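Serine/threonine-protein kinase pknE (Mycobacterium tuberculosis, PDB 2H34) transfers phosphate from ATP to serine and threonine residues of proteins through its kinase domain, and probably supports bacterial survival in the host during infection. Local coordinates at residues V119-M124 against V137-Q142; A123-Q128 against L225-T230; D148-H151 against T156-D159; P204-E209 against Y214-Y219. All coordinates share one frame; numbering follows the deposited sequence.

In the fold
Contacts 1 and 2 are buried, with no hydrogen bond across either, and share helix 121-128: contact 1 sets it against helix 133-152, contact 2 against the last turns of helix 217-230. Contact 1 is hydrocarbon on hydrocarbon, whereas in contact 2 leucine methyls rest on main chain and beside a carboxylate. The two touch where L121 meets C228. Contacts 3 and 4 are partly buried and lie toward the catalytic face, at the other ends of helices 133-152 and 217-230. There a hydrogen bond, a CH-pi contact and aliphatic packing take over. The loops of contacts 3 and 4 are joined by a salt bridge between D159 and R206, though their centres lie about 12 Å apart.

Contact 1: V119-M124 against V137-Q142; sequences VDLAAM and VAIVRQ
M124, present as selenomethionine, and I139 reach toward each other tip to tip between helix 121-128 and helix 133-152. The methyl CE of M124 lies 3.6 Å from CD1 of I139, so terminal carbons rather than the selenium make the join. The M124 chain starts with CG beside the backbone N (chi1 -63°), then bends at chi2 and chi3, which carries CE across to the isoleucine. A second apolar contact is looser: CD2 of L121 stands 4.4 Å from CG2 of I139. The isoleucine thus serves two partners with two branches, CD1 at the end of one for M124 and CG2 for L121, residues that lie about one turn apart on the same face of their helix. Side chains alone bridge the interval, because even the nearest pair of CA atoms, those of L121 and I139, is 9.1 Å apart.

These are the alpha-D and alpha-E helices of the protein kinase C-lobe. Around their interface, I165 touches both L121 and I139, L131 touches both M124 and I139, and V224 and C228 of helix 217-230 cover L121 from a third helix.

No hydrogen bond crosses between the two segments. D120 occupies the N-cap position without a capping bond from its carboxylate, and the backbone O of D120 accepts a bond from N of M124, 2.8 Å away. The short strand 119-120 is tied to strand 165-167 through backbone bonds of V119 with V167, and L121, just beyond it, bonds with I165.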
loop_
_atom_site.group_PDB
_atom_site.type_symbol
_atom_site.label_atom_id
_atom_site.label_comp_id
_atom_site.label_asym_id
_atom_site.label_seq_id
_atom_site.Cartn_x
_atom_site.Cartn_y
_atom_site.Cartn_z
ATOM N N VAL A 119 -2.722 -7.708 -10.789
ATOM C CA VAL A 119 -4.024 -7.231 -10.339
ATOM C C VAL A 119 -3.930 -6.692 -8.913
ATOM O O VAL A 119 -3.055 -7.117 -8.154
ATOM C CB VAL A 119 -5.112 -8.344 -10.427
ATOM C CG1 VAL A 119 -5.465 -8.621 -11.864
ATOM C CG2 VAL A 119 -4.660 -9.623 -9.748
ATOM N N ASP A 120 -4.812 -5.745 -8.575
ATOM C CA ASP A 120 -5.024 -5.272 -7.204
ATOM C C ASP A 120 -5.371 -6.419 -6.311
ATOM O O ASP A 120 -6.079 -7.342 -6.713
ATOM C CB ASP A 120 -6.249 -4.359 -7.098
ATOM C CG ASP A 120 -6.156 -3.136 -7.948
ATOM O OD1 ASP A 120 -5.273 -3.056 -8.826
ATOM O OD2 ASP A 120 -6.993 -2.245 -7.734
ATOM N N LEU A 121 -4.932 -6.321 -5.066
ATOM C CA LEU A 121 -5.458 -7.172 -4.030
ATOM C C LEU A 121 -6.983 -6.934 -3.939
ATOM O O LEU A 121 -7.770 -7.884 -3.849
ATOM C CB LEU A 121 -4.734 -6.881 -2.721
ATOM C CG LEU A 121 -5.008 -7.773 -1.510
ATOM C CD1 LEU A 121 -4.838 -9.241 -1.832
ATOM C CD2 LEU A 121 -4.096 -7.375 -0.362
ATOM N N ALA A 122 -7.389 -5.666 -4.013
ATOM C CA ALA A 122 -8.797 -5.296 -4.152
ATOM C C ALA A 122 -9.491 -6.060 -5.286
ATOM O O ALA A 122 -10.581 -6.584 -5.089
ATOM C CB ALA A 122 -8.924 -3.808 -4.358
ATOM N N ALA A 123 -8.859 -6.139 -6.455
ATOM C CA ALA A 123 -9.417 -6.897 -7.579
ATOM C C ALA A 123 -9.455 -8.400 -7.318
ATOM O O ALA A 123 -10.473 -9.033 -7.571
ATOM C CB ALA A 123 -8.664 -6.594 -8.888
HETATM N N MSE A 124 -8.350 -8.966 -6.829
HETATM C CA MSE A 124 -8.322 -10.366 -6.391
HETATM C C MSE A 124 -9.493 -10.703 -5.472
HETATM O O MSE A 124 -10.287 -11.585 -5.772
HETATM C CB MSE A 124 -7.044 -10.694 -5.624
HETATM C CG MSE A 124 -5.775 -10.579 -6.390
HETATM SE SE MSE A 124 -4.380 -11.874 -5.831
HETATM C CE MSE A 124 -4.207 -11.489 -3.960
ATOM N N VAL A 137 -0.491 -14.382 3.941
ATOM C CA VAL A 137 0.741 -14.098 4.660
ATOM C C VAL A 137 1.833 -13.736 3.662
ATOM O O VAL A 137 2.446 -12.670 3.774
ATOM C CB VAL A 137 1.173 -15.276 5.590
ATOM C CG1 VAL A 137 2.479 -14.946 6.324
ATOM C CG2 VAL A 137 0.083 -15.584 6.614
ATOM N N ALA A 138 2.043 -14.586 2.663
ATOM C CA ALA A 138 3.056 -14.305 1.651
ATOM C C ALA A 138 2.904 -12.882 1.119
ATOM O O ALA A 138 3.873 -12.133 1.051
ATOM C CB ALA A 138 2.990 -15.303 0.530
ATOM N N ILE A 139 1.680 -12.491 0.779
ATOM C CA ILE A 139 1.447 -11.137 0.287
ATOM C C ILE A 139 1.747 -10.089 1.363
ATOM O O ILE A 139 2.521 -9.167 1.121
ATOM C CB ILE A 139 0.055 -10.986 -0.376
ATOM C CG1 ILE A 139 0.047 -11.817 -1.668
ATOM C CG2 ILE A 139 -0.246 -9.524 -0.694
ATOM C CD1 ILE A 139 -1.279 -12.392 -2.039
ATOM N N VAL A 140 1.200 -10.252 2.562
ATOM C CA VAL A 140 1.481 -9.290 3.639
ATOM C C VAL A 140 2.984 -9.122 3.892
ATOM O O VAL A 140 3.465 -8.007 4.079
ATOM C CB VAL A 140 0.732 -9.655 4.931
ATOM C CG1 VAL A 140 1.191 -8.804 6.087
ATOM C CG2 VAL A 140 -0.762 -9.457 4.722
ATOM N N ARG A 141 3.721 -10.228 3.848
ATOM C CA ARG A 141 5.161 -10.203 4.119
ATOM C C ARG A 141 5.905 -9.261 3.184
ATOM O O ARG A 141 6.665 -8.417 3.640
ATOM C CB ARG A 141 5.770 -11.615 4.095
ATOM C CG ARG A 141 7.166 -11.680 4.709
ATOM C CD ARG A 141 7.849 -13.015 4.524
ATOM N NE ARG A 141 7.017 -14.113 5.022
ATOM C CZ ARG A 141 6.623 -15.157 4.286
ATOM N NH1 ARG A 141 7.000 -15.265 3.011
ATOM N NH2 ARG A 141 5.854 -16.103 4.824
ATOM N N GLN A 142 5.644 -9.391 1.887
ATOM C CA GLN A 142 6.272 -8.558 0.860
ATOM C C GLN A 142 5.932 -7.075 0.951
ATOM O O GLN A 142 6.799 -6.247 0.728
ATOM C CB GLN A 142 5.904 -9.036 -0.538
ATOM C CG GLN A 142 6.285 -10.439 -0.861
ATOM C CD GLN A 142 5.636 -10.904 -2.141
ATOM O OE1 GLN A 142 4.622 -11.597 -2.107
ATOM N NE2 GLN A 142 6.200 -10.512 -3.282
#

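Contact 2: A123-Q128 against L225-T230; sequences AMLRRQ and LYECLT
L125 projects from helix 121-128 onto helix 217-230 and meets E227 and C228 with its two methyl groups. CD2 rests against the backbone, 3.9 Å from CA of C228 and 4.0 Å from the carbonyl O of E227. The other methyl, CD1, goes to the side chain, where it comes within 4.2 Å of OE2 of E227. Chi1 (-69°, CG beside the backbone N) points CG of the leucine at the neighbouring helix, and chi2 (155°) places CD2 on the main chain and CD1 toward the carboxylate.

E227 and L125 cross obliquely. The glutamate has CG anti to the backbone N (chi1 -168°) and is extended beyond it, which brings its end closer to the leucine than the direction of its CB would suggest. OE1 of the carboxylate is hydrogen-bonded to OH of Y201, while OE2 is the carboxylate oxygen nearer L125.

The pairing brings alpha-D of the kinase C-lobe against the C-terminal turns of alpha-F, the central hydrophobic helix of that lobe. The two backbones come fairly close here, with CA of L125 7.1 Å from CA of C228.

C228 offers mainly its backbone to L125, and its side chain touches A136 of helix 133-152. The main chain of C228 is also hydrogen-bonded to that of L131, in the connection between helices 121-128 and 133-152, while Q128 OE1 is held by NH1 of R135 in the latter helix.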
loop_
_atom_site.group_PDB
_atom_site.type_symbol
_atom_site.label_atom_id
_atom_site.label_comp_id
_atom_site.label_asym_id
_atom_site.label_seq_id
_atom_site.Cartn_x
_atom_site.Cartn_y
_atom_site.Cartn_z
ATOM N N ALA A 123 -8.859 -6.139 -6.455
ATOM C CA ALA A 123 -9.417 -6.897 -7.579
ATOM C C ALA A 123 -9.455 -8.400 -7.318
ATOM O O ALA A 123 -10.473 -9.033 -7.571
ATOM C CB ALA A 123 -8.664 -6.594 -8.888
HETATM N N MSE A 124 -8.350 -8.966 -6.829
HETATM C CA MSE A 124 -8.322 -10.366 -6.391
HETATM C C MSE A 124 -9.493 -10.703 -5.472
HETATM O O MSE A 124 -10.287 -11.585 -5.772
HETATM C CB MSE A 124 -7.044 -10.694 -5.624
HETATM C CG MSE A 124 -5.775 -10.579 -6.390
HETATM SE SE MSE A 124 -4.380 -11.874 -5.831
HETATM C CE MSE A 124 -4.207 -11.489 -3.960
ATOM N N LEU A 125 -9.585 -10.002 -4.346
ATOM C CA LEU A 125 -10.532 -10.366 -3.305
ATOM C C LEU A 125 -11.944 -10.448 -3.849
ATOM O O LEU A 125 -12.640 -11.441 -3.607
ATOM C CB LEU A 125 -10.441 -9.410 -2.111
ATOM C CG LEU A 125 -9.130 -9.554 -1.322
ATOM C CD1 LEU A 125 -8.751 -8.286 -0.559
ATOM C CD2 LEU A 125 -9.147 -10.774 -0.397
ATOM N N ARG A 126 -12.344 -9.417 -4.603
ATOM C CA ARG A 126 -13.646 -9.378 -5.279
ATOM C C ARG A 126 -13.854 -10.621 -6.121
ATOM O O ARG A 126 -14.925 -11.221 -6.089
ATOM C CB ARG A 126 -13.776 -8.150 -6.186
ATOM C CG ARG A 126 -13.946 -6.837 -5.461
ATOM C CD ARG A 126 -14.528 -5.744 -6.346
ATOM N NE ARG A 126 -13.906 -5.666 -7.664
ATOM C CZ ARG A 126 -12.881 -4.885 -8.004
ATOM N NH1 ARG A 126 -12.303 -4.071 -7.129
ATOM N NH2 ARG A 126 -12.427 -4.930 -9.251
ATOM N N ARG A 127 -12.819 -11.015 -6.854
ATOM C CA ARG A 127 -12.957 -12.030 -7.883
ATOM C C ARG A 127 -12.597 -13.441 -7.415
ATOM O O ARG A 127 -12.876 -14.419 -8.109
ATOM C CB ARG A 127 -12.127 -11.632 -9.109
ATOM C CG ARG A 127 -12.386 -10.197 -9.558
ATOM C CD ARG A 127 -12.203 -10.038 -11.051
ATOM N NE ARG A 127 -10.802 -9.883 -11.440
ATOM C CZ ARG A 127 -10.255 -8.735 -11.831
ATOM N NH1 ARG A 127 -10.994 -7.630 -11.874
ATOM N NH2 ARG A 127 -8.973 -8.688 -12.181
ATOM N N GLN A 128 -11.998 -13.545 -6.234
ATOM C CA GLN A 128 -11.457 -14.813 -5.751
ATOM C C GLN A 128 -11.928 -15.164 -4.343
ATOM O O GLN A 128 -11.675 -16.270 -3.865
ATOM C CB GLN A 128 -9.930 -14.776 -5.763
ATOM C CG GLN A 128 -9.285 -15.346 -7.011
ATOM C CD GLN A 128 -7.836 -15.757 -6.761
ATOM O OE1 GLN A 128 -7.439 -16.008 -5.618
ATOM N NE2 GLN A 128 -7.038 -15.822 -7.826
ATOM N N LEU A 225 -4.429 -7.564 6.142
ATOM C CA LEU A 225 -4.249 -8.984 6.411
ATOM C C LEU A 225 -5.590 -9.604 6.795
ATOM O O LEU A 225 -6.006 -10.615 6.215
ATOM C CB LEU A 225 -3.225 -9.192 7.526
ATOM C CG LEU A 225 -3.050 -10.615 8.089
ATOM C CD1 LEU A 225 -2.629 -11.619 7.023
ATOM C CD2 LEU A 225 -2.061 -10.612 9.244
ATOM N N TYR A 226 -6.269 -8.976 7.759
ATOM C CA TYR A 226 -7.591 -9.406 8.177
ATOM C C TYR A 226 -8.488 -9.678 6.987
ATOM O O TYR A 226 -9.051 -10.771 6.856
ATOM C CB TYR A 226 -8.250 -8.356 9.056
ATOM C CG TYR A 226 -9.595 -8.807 9.617
ATOM C CD1 TYR A 226 -9.665 -9.619 10.754
ATOM C CD2 TYR A 226 -10.795 -8.427 9.003
ATOM C CE1 TYR A 226 -10.892 -10.032 11.258
ATOM C CE2 TYR A 226 -12.021 -8.835 9.504
ATOM C CZ TYR A 226 -12.061 -9.630 10.628
ATOM O OH TYR A 226 -13.273 -10.037 11.114
ATOM N N GLU A 227 -8.602 -8.677 6.115
ATOM C CA GLU A 227 -9.479 -8.770 4.955
ATOM C C GLU A 227 -9.129 -9.928 4.033
ATOM O O GLU A 227 -10.033 -10.597 3.519
ATOM C CB GLU A 227 -9.502 -7.464 4.169
ATOM C CG GLU A 227 -10.618 -7.444 3.144
ATOM C CD GLU A 227 -10.849 -6.084 2.526
ATOM O OE1 GLU A 227 -10.324 -5.076 3.062
ATOM O OE2 GLU A 227 -11.572 -6.035 1.504
ATOM N N CYS A 228 -7.832 -10.160 3.836
ATOM C CA CYS A 228 -7.356 -11.265 3.008
ATOM C C CYS A 228 -7.821 -12.597 3.556
ATOM O O CYS A 228 -8.073 -13.545 2.805
ATOM C CB CYS A 228 -5.829 -11.284 2.961
ATOM S SG CYS A 228 -5.067 -9.863 2.164
ATOM N N LEU A 229 -7.908 -12.661 4.880
ATOM C CA LEU A 229 -8.250 -13.890 5.570
ATOM C C LEU A 229 -9.747 -14.121 5.530
ATOM O O LEU A 229 -10.216 -15.164 5.070
ATOM C CB LEU A 229 -7.745 -13.849 7.018
ATOM C CG LEU A 229 -6.222 -13.912 7.193
ATOM C CD1 LEU A 229 -5.786 -13.448 8.576
ATOM C CD2 LEU A 229 -5.695 -15.315 6.900
ATOM N N THR A 230 -10.492 -13.130 6.001
ATOM C CA THR A 230 -11.910 -13.307 6.239
ATOM C C THR A 230 -12.707 -13.100 4.968
ATOM O O THR A 230 -13.700 -13.783 4.739
ATOM C CB THR A 230 -12.424 -12.332 7.304
ATOM O OG1 THR A 230 -12.198 -10.989 6.862
ATOM C CG2 THR A 230 -11.712 -12.561 8.634
#

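Contact 3: D148-H151 against T156-D159; sequences DAAH and THRD
H151 and T156 bring their CA atoms within 4.2 Å of each other where the chain turns back after helix 133-152. The backbone at T156 and H157 is extended (psi 125° and 128°). Carbonyl O of A150 and N of T156 remain 4.2 Å apart, and no backbone hydrogen bond joins the two segments.

The side chains of H151 and T156 lie side by side, pointing the same way, and are joined by a hydrogen bond of 2.9 Å between ND1 of H151 and OG1 of T156, in which either could be the donor. OG1 approaches ND1 obliquely to the ring, whereas the T156 methyl CG2 sits at the edge of the imidazole, in its plane. CG of H151 is anti to the backbone N (chi1 -177°), which lays the ring alongside the threonine.

H157, R158 and D159 form the HRD motif of the kinase catalytic loop, and D159 is the predicted proton acceptor. CD2 of H157 touches CB of A150 on the alpha-E helix, 4.0 Å away. Further along, OD2 of D159 forms a salt bridge with NH1 of R206.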
loop_
_atom_site.group_PDB
_atom_site.type_symbol
_atom_site.label_atom_id
_atom_site.label_comp_id
_atom_site.label_asym_id
_atom_site.label_seq_id
_atom_site.Cartn_x
_atom_site.Cartn_y
_atom_site.Cartn_z
ATOM N N ASP A 148 8.441 -1.122 5.546
ATOM C CA ASP A 148 9.599 -0.949 6.435
ATOM C C ASP A 148 10.696 -0.122 5.756
ATOM O O ASP A 148 11.259 0.802 6.342
ATOM C CB ASP A 148 10.203 -2.300 6.811
ATOM C CG ASP A 148 9.401 -3.060 7.856
ATOM O OD1 ASP A 148 8.569 -2.476 8.593
ATOM O OD2 ASP A 148 9.650 -4.284 7.944
ATOM N N ALA A 149 11.003 -0.483 4.512
ATOM C CA ALA A 149 12.045 0.192 3.747
ATOM C C ALA A 149 11.700 1.668 3.590
ATOM O O ALA A 149 12.570 2.536 3.728
ATOM C CB ALA A 149 12.214 -0.461 2.396
ATOM N N ALA A 150 10.428 1.944 3.307
ATOM C CA ALA A 150 9.981 3.305 3.111
ATOM C C ALA A 150 10.252 4.115 4.385
ATOM O O ALA A 150 11.006 5.102 4.357
ATOM C CB ALA A 150 8.518 3.333 2.731
ATOM N N HIS A 151 9.683 3.652 5.502
ATOM C CA HIS A 151 9.926 4.248 6.813
ATOM C C HIS A 151 11.415 4.529 7.067
ATOM O O HIS A 151 11.790 5.612 7.515
ATOM C CB HIS A 151 9.368 3.358 7.920
ATOM C CG HIS A 151 9.516 3.952 9.285
ATOM N ND1 HIS A 151 8.685 4.945 9.757
ATOM C CD2 HIS A 151 10.427 3.729 10.262
ATOM C CE1 HIS A 151 9.066 5.297 10.970
ATOM N NE2 HIS A 151 10.119 4.572 11.301
ATOM N N THR A 156 7.766 7.637 5.356
ATOM C CA THR A 156 6.735 6.802 5.983
ATOM C C THR A 156 5.357 6.988 5.341
ATOM O O THR A 156 4.847 8.105 5.242
ATOM C CB THR A 156 6.629 7.059 7.510
ATOM O OG1 THR A 156 7.938 7.223 8.059
ATOM C CG2 THR A 156 5.940 5.902 8.217
ATOM N N HIS A 157 4.773 5.875 4.910
ATOM C CA HIS A 157 3.398 5.838 4.425
ATOM C C HIS A 157 2.457 5.866 5.593
ATOM O O HIS A 157 2.575 5.055 6.503
ATOM C CB HIS A 157 3.154 4.560 3.630
ATOM C CG HIS A 157 3.754 4.589 2.265
ATOM N ND1 HIS A 157 3.043 4.255 1.134
ATOM C CD2 HIS A 157 4.990 4.950 1.845
ATOM C CE1 HIS A 157 3.825 4.388 0.077
ATOM N NE2 HIS A 157 5.012 4.805 0.482
ATOM N N ARG A 158 1.509 6.793 5.560
ATOM C CA ARG A 158 0.478 6.859 6.596
ATOM C C ARG A 158 -0.481 5.665 6.607
ATOM O O ARG A 158 -1.290 5.550 7.529
ATOM C CB ARG A 158 -0.317 8.160 6.479
ATOM C CG ARG A 158 0.238 9.289 7.321
ATOM C CD ARG A 158 -0.592 10.551 7.140
ATOM N NE ARG A 158 0.193 11.757 7.402
ATOM C CZ ARG A 158 0.159 12.854 6.653
ATOM N NH1 ARG A 158 -0.624 12.910 5.577
ATOM N NH2 ARG A 158 0.922 13.893 6.970
ATOM N N ASP A 159 -0.405 4.794 5.592
ATOM C CA ASP A 159 -1.344 3.673 5.457
ATOM C C ASP A 159 -1.132 2.804 4.226
ATOM O O ASP A 159 -0.220 3.027 3.425
ATOM C CB ASP A 159 -2.764 4.205 5.375
ATOM C CG ASP A 159 -2.950 5.129 4.212
ATOM O OD1 ASP A 159 -2.292 4.896 3.172
ATOM O OD2 ASP A 159 -3.732 6.100 4.353
#

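Contact 4: P204-E209 against Y214-Y219; sequences PERFSE and YRADIY
P204 packs on Y219 at the start of the contact. With A203 and E205 it makes up the APE motif, which closes the activation segment of a protein kinase just ahead of the alpha-F helix. CD of the proline lies 3.8 Å from CE1 of Y219, and the two side chains cross at about a right angle. The tyrosine ring also meets the ring of H246, which places it between the APE turn and helix 239-248. P204-F207 have helical backbone angles, and one i to i+3 bond, from N of F207 to O of P204 (2.9 Å), closes the turn.

E205 comes next and reaches over Y214. Its CG stands 4.0 Å from the centroid of the Y214 ring, only 13° off the ring normal, a CH-pi contact over the face. The two side chains slide past each other in opposite directions, and the carboxylate plane is nearly perpendicular to the ring. CG of the glutamate occupies the crowded position between the backbone N and the carbonyl carbon (chi1 64°), and the chain bends again at chi2, so that its aliphatic part passes over the ring while the carboxylate is carried beyond it. There OE1 forms a salt bridge with NH2 of R280, the ion pair characteristic of the APE glutamate in this family.

R206, its guanidinium turned to D159, uses its hydrocarbon part against the second segment. CD of R206 sits 3.8 Å from CB of A216, with CG of the same arginine 4.1 Å from that methyl.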
loop_
_atom_site.group_PDB
_atom_site.type_symbol
_atom_site.label_atom_id
_atom_site.label_comp_id
_atom_site.label_asym_id
_atom_site.label_seq_id
_atom_site.Cartn_x
_atom_site.Cartn_y
_atom_site.Cartn_z
ATOM N N PRO A 204 -6.653 4.960 14.845
ATOM C CA PRO A 204 -7.375 6.016 15.517
ATOM C C PRO A 204 -6.558 7.296 15.690
ATOM O O PRO A 204 -7.100 8.382 15.530
ATOM C CB PRO A 204 -7.703 5.395 16.871
ATOM C CG PRO A 204 -7.587 3.931 16.665
ATOM C CD PRO A 204 -6.465 3.800 15.730
ATOM N N GLU A 205 -5.264 7.175 15.985
ATOM C CA GLU A 205 -4.439 8.361 16.278
ATOM C C GLU A 205 -4.417 9.390 15.142
ATOM O O GLU A 205 -4.017 10.544 15.341
ATOM C CB GLU A 205 -3.012 7.977 16.682
ATOM C CG GLU A 205 -2.213 7.275 15.597
ATOM C CD GLU A 205 -2.341 5.764 15.659
ATOM O OE1 GLU A 205 -3.372 5.256 16.151
ATOM O OE2 GLU A 205 -1.407 5.081 15.220
ATOM N N ARG A 206 -4.859 8.963 13.961
ATOM C CA ARG A 206 -4.889 9.825 12.789
ATOM C C ARG A 206 -6.045 10.832 12.806
ATOM O O ARG A 206 -5.967 11.887 12.171
ATOM C CB ARG A 206 -4.964 8.974 11.532
ATOM C CG ARG A 206 -3.803 8.019 11.367
ATOM C CD ARG A 206 -3.756 7.468 9.949
ATOM N NE ARG A 206 -3.918 8.528 8.955
ATOM C CZ ARG A 206 -3.972 8.343 7.638
ATOM N NH1 ARG A 206 -3.873 7.123 7.104
ATOM N NH2 ARG A 206 -4.129 9.401 6.847
ATOM N N PHE A 207 -7.112 10.509 13.534
ATOM C CA PHE A 207 -8.303 11.369 13.567
ATOM C C PHE A 207 -8.146 12.643 14.422
ATOM O O PHE A 207 -8.788 13.654 14.135
ATOM C CB PHE A 207 -9.570 10.568 13.929
ATOM C CG PHE A 207 -9.794 9.350 13.049
ATOM C CD1 PHE A 207 -10.193 9.491 11.721
ATOM C CD2 PHE A 207 -9.591 8.061 13.547
ATOM C CE1 PHE A 207 -10.374 8.354 10.899
ATOM C CE2 PHE A 207 -9.790 6.931 12.743
ATOM C CZ PHE A 207 -10.180 7.080 11.419
ATOM N N SER A 208 -7.284 12.604 15.442
ATOM C CA SER A 208 -6.932 13.807 16.211
ATOM C C SER A 208 -5.413 13.931 16.354
ATOM O O SER A 208 -4.670 13.388 15.538
ATOM C CB SER A 208 -7.615 13.802 17.587
ATOM O OG SER A 208 -7.815 15.121 18.093
ATOM N N GLU A 209 -4.958 14.650 17.380
ATOM C CA GLU A 209 -3.526 14.776 17.679
ATOM C C GLU A 209 -3.084 13.821 18.787
ATOM O O GLU A 209 -2.099 13.102 18.638
ATOM C CB GLU A 209 -3.173 16.218 18.061
ATOM C CG GLU A 209 -2.847 17.113 16.868
ATOM C CD GLU A 209 -4.084 17.602 16.136
ATOM O OE1 GLU A 209 -4.262 17.243 14.952
ATOM O OE2 GLU A 209 -4.881 18.338 16.753
ATOM N N TYR A 214 4.437 8.491 15.448
ATOM C CA TYR A 214 3.750 7.236 15.130
ATOM C C TYR A 214 3.841 6.771 13.659
ATOM O O TYR A 214 3.847 7.580 12.730
ATOM C CB TYR A 214 2.286 7.294 15.567
ATOM C CG TYR A 214 1.520 8.500 15.051
ATOM C CD1 TYR A 214 0.993 8.516 13.743
ATOM C CD2 TYR A 214 1.294 9.625 15.880
ATOM C CE1 TYR A 214 0.276 9.622 13.266
ATOM C CE2 TYR A 214 0.591 10.728 15.416
ATOM C CZ TYR A 214 0.084 10.721 14.108
ATOM O OH TYR A 214 -0.624 11.806 13.635
ATOM N N ARG A 215 3.906 5.453 13.477
ATOM C CA ARG A 215 3.814 4.827 12.172
ATOM C C ARG A 215 2.472 4.098 12.063
ATOM O O ARG A 215 2.297 3.026 12.645
ATOM C CB ARG A 215 4.967 3.835 11.981
ATOM N N ALA A 216 1.538 4.665 11.298
ATOM C CA ALA A 216 0.188 4.100 11.155
ATOM C C ALA A 216 0.051 2.967 10.124
ATOM O O ALA A 216 -0.947 2.242 10.128
ATOM C CB ALA A 216 -0.812 5.202 10.867
ATOM N N ASP A 217 1.042 2.800 9.252
ATOM C CA ASP A 217 0.996 1.736 8.231
ATOM C C ASP A 217 0.929 0.293 8.770
ATOM O O ASP A 217 0.285 -0.569 8.168
ATOM C CB ASP A 217 2.120 1.886 7.188
ATOM C CG ASP A 217 3.495 2.108 7.803
ATOM O OD1 ASP A 217 4.506 1.917 7.085
ATOM O OD2 ASP A 217 3.581 2.490 8.984
ATOM N N ILE A 218 1.571 0.047 9.911
ATOM C CA ILE A 218 1.504 -1.252 10.588
ATOM C C ILE A 218 0.059 -1.614 10.923
ATOM O O ILE A 218 -0.354 -2.758 10.752
ATOM C CB ILE A 218 2.401 -1.277 11.865
ATOM C CG1 ILE A 218 3.876 -1.295 11.461
ATOM C CG2 ILE A 218 2.095 -2.494 12.744
ATOM C CD1 ILE A 218 4.754 -0.478 12.327
ATOM N N TYR A 219 -0.700 -0.624 11.380
ATOM C CA TYR A 219 -2.119 -0.797 11.696
ATOM C C TYR A 219 -2.859 -1.165 10.415
ATOM O O TYR A 219 -3.548 -2.194 10.355
ATOM C CB TYR A 219 -2.705 0.497 12.286
ATOM C CG TYR A 219 -4.147 0.411 12.790
ATOM C CD1 TYR A 219 -4.411 0.273 14.150
ATOM C CD2 TYR A 219 -5.238 0.517 11.925
ATOM C CE1 TYR A 219 -5.709 0.212 14.639
ATOM C CE2 TYR A 219 -6.549 0.449 12.409
ATOM C CZ TYR A 219 -6.767 0.293 13.771
ATOM O OH TYR A 219 -8.033 0.217 14.305
#